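Local coordinates for protein histidine decarboxylase alpha chain (Lactobacillus sp. 30A, PDB 1IBV) that catalyses the decarboxylation of histidine to histamine, probably using a covalently bound pyruvoyl group in place of pyridoxal phosphate, at residues W121-N125 against E126-L130. Residues are numbered along the deposited sequence; the frame is centred on the assembly and turned at random.
Sequences WETPN and EDELL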
loop_
_atom_site.group_PDB
_atom_site.type_symbol
_atom_site.label_atom_id
_atom_site.label_comp_id
_atom_site.label_asym_id
_atom_site.label_seq_id
_atom_site.Cartn_x
_atom_site.Cartn_y
_atom_site.Cartn_z
ATOM N N TRP B 121 -27.958 -42.367 6.104
ATOM C CA TRP B 121 -28.436 -43.554 5.416
ATOM C C TRP B 121 -28.947 -44.521 6.469
ATOM O O TRP B 121 -28.213 -44.902 7.395
ATOM C CB TRP B 121 -27.309 -44.204 4.616
ATOM C CG TRP B 121 -27.781 -45.256 3.666
ATOM C CD1 TRP B 121 -27.231 -46.492 3.469
ATOM C CD2 TRP B 121 -28.887 -45.159 2.749
ATOM N NE1 TRP B 121 -27.919 -47.166 2.487
ATOM C CE2 TRP B 121 -28.939 -46.377 2.034
ATOM C CE3 TRP B 121 -29.842 -44.164 2.470
ATOM C CZ2 TRP B 121 -29.902 -46.624 1.045
ATOM C CZ3 TRP B 121 -30.798 -44.412 1.492
ATOM C CH2 TRP B 121 -30.821 -45.636 0.794
ATOM N N GLU B 122 -30.198 -44.935 6.310
ATOM C CA GLU B 122 -30.838 -45.828 7.262
ATOM C C GLU B 122 -30.751 -47.346 7.003
ATOM O O GLU B 122 -30.971 -48.140 7.925
ATOM C CB GLU B 122 -32.295 -45.399 7.448
ATOM C CG GLU B 122 -32.512 -43.880 7.636
ATOM C CD GLU B 122 -31.960 -43.303 8.953
ATOM O OE1 GLU B 122 -31.373 -44.049 9.774
ATOM O OE2 GLU B 122 -32.114 -42.075 9.163
ATOM N N THR B 123 -30.466 -47.772 5.773
ATOM C CA THR B 123 -30.367 -49.213 5.511
ATOM C C THR B 123 -28.913 -49.655 5.593
ATOM O O THR B 123 -28.011 -48.877 5.312
ATOM C CB THR B 123 -30.949 -49.611 4.143
ATOM O OG1 THR B 123 -29.984 -49.360 3.120
ATOM C CG2 THR B 123 -32.206 -48.816 3.847
ATOM N N PRO B 124 -28.668 -50.935 5.913
ATOM C CA PRO B 124 -27.306 -51.460 6.029
ATOM C C PRO B 124 -26.593 -51.823 4.731
ATOM O O PRO B 124 -25.423 -52.222 4.759
ATOM C CB PRO B 124 -27.516 -52.709 6.870
ATOM C CG PRO B 124 -28.792 -53.224 6.312
ATOM C CD PRO B 124 -29.648 -51.973 6.277
ATOM N N ASN B 125 -27.277 -51.713 3.593
ATOM C CA ASN B 125 -26.624 -52.087 2.342
ATOM C C ASN B 125 -25.946 -50.965 1.543
ATOM O O ASN B 125 -26.611 -50.203 0.827
ATOM C CB ASN B 125 -27.566 -52.900 1.446
ATOM C CG ASN B 125 -26.813 -53.911 0.588
ATOM O OD1 ASN B 125 -26.016 -53.534 -0.280
ATOM N ND2 ASN B 125 -27.007 -55.199 0.872
ATOM N N GLU B 126 -24.612 -50.923 1.630
ATOM C CA GLU B 126 -23.793 -49.926 0.930
ATOM C C GLU B 126 -24.156 -49.851 -0.553
ATOM O O GLU B 126 -24.332 -48.762 -1.122
ATOM C CB GLU B 126 -22.293 -50.264 1.061
ATOM C CG GLU B 126 -21.369 -49.387 0.196
ATOM C CD GLU B 126 -19.876 -49.657 0.409
ATOM O OE1 GLU B 126 -19.423 -49.667 1.572
ATOM O OE2 GLU B 126 -19.150 -49.840 -0.591
ATOM N N ASP B 127 -24.307 -51.016 -1.169
ATOM C CA ASP B 127 -24.637 -51.065 -2.578
ATOM C C ASP B 127 -25.941 -50.321 -2.840
ATOM O O ASP B 127 -26.085 -49.641 -3.861
ATOM C CB ASP B 127 -24.746 -52.506 -3.055
ATOM C CG ASP B 127 -24.596 -52.619 -4.553
ATOM O OD1 ASP B 127 -23.500 -53.042 -5.013
ATOM O OD2 ASP B 127 -25.566 -52.253 -5.263
ATOM N N GLU B 128 -26.884 -50.435 -1.911
ATOM C CA GLU B 128 -28.167 -49.747 -2.043
ATOM C C GLU B 128 -27.973 -48.230 -1.884
ATOM O O GLU B 128 -28.702 -47.429 -2.485
ATOM C CB GLU B 128 -29.160 -50.290 -1.007
ATOM C CG GLU B 128 -30.353 -49.385 -0.731
ATOM C CD GLU B 128 -31.166 -49.054 -1.980
ATOM O OE1 GLU B 128 -31.636 -50.015 -2.643
ATOM O OE2 GLU B 128 -31.348 -47.839 -2.283
ATOM N N LEU B 129 -26.957 -47.840 -1.115
ATOM C CA LEU B 129 -26.663 -46.421 -0.903
ATOM C C LEU B 129 -26.318 -45.768 -2.243
ATOM O O LEU B 129 -26.933 -44.768 -2.639
ATOM C CB LEU B 129 -25.489 -46.249 0.066
ATOM C CG LEU B 129 -24.934 -44.834 0.280
ATOM C CD1 LEU B 129 -26.023 -43.857 0.707
ATOM C CD2 LEU B 129 -23.837 -44.887 1.315
ATOM N N LEU B 130 -25.383 -46.383 -2.963
ATOM C CA LEU B 130 -24.948 -45.864 -4.254
ATOM C C LEU B 130 -26.139 -45.521 -5.138
ATOM O O LEU B 130 -26.131 -44.494 -5.806
ATOM C CB LEU B 130 -24.031 -46.861 -4.954
ATOM C CG LEU B 130 -22.848 -47.413 -4.142
ATOM C CD1 LEU B 130 -21.875 -48.156 -5.073
ATOM C CD2 LEU B 130 -22.113 -46.291 -3.409
#
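Asn125 O accepts from Leu129 N (3.1 Å) and, weakly, from Glu128 N, opening the first turn of helix 126-151 as the loop from strand 113-121 runs into it. Asn125 is the N-cap: its OD1 takes a weak bond from Asp127 N at 3.2 Å, the N-H...O angle being only 124°. Ahead of the cap, Trp121 turns its indole back against the new helix, CG anti to the backbone N (chi1 -168°). Leu129 CD1 sits over one face of the indole in a CH-pi contact, 3.8 Å from the centroid of the Trp121 five-membered ring, while Leu129 CB reaches Trp121 NE1 at 3.6 Å. The bent chain of Glu128 meets the same indole at its edge, Glu128 CG lying 3.3 Å from Trp121 CZ2 in the ring plane; the Glu128 carboxylate is nearly coplanar with the indole, the planes 28° apart. Thr123 N lies over the face opposite Leu129, and Tyr132, further along the helix, also meets the indole with its ring. Leu129 and Trp121 extend the packing to Tyr164 and Met166 of strand 155-166. The one capping bond is thus weak, and it is the packing of the Trp121 indole on Leu129 and Glu128 that lays the end of strand 113-121 against the helix's first turn.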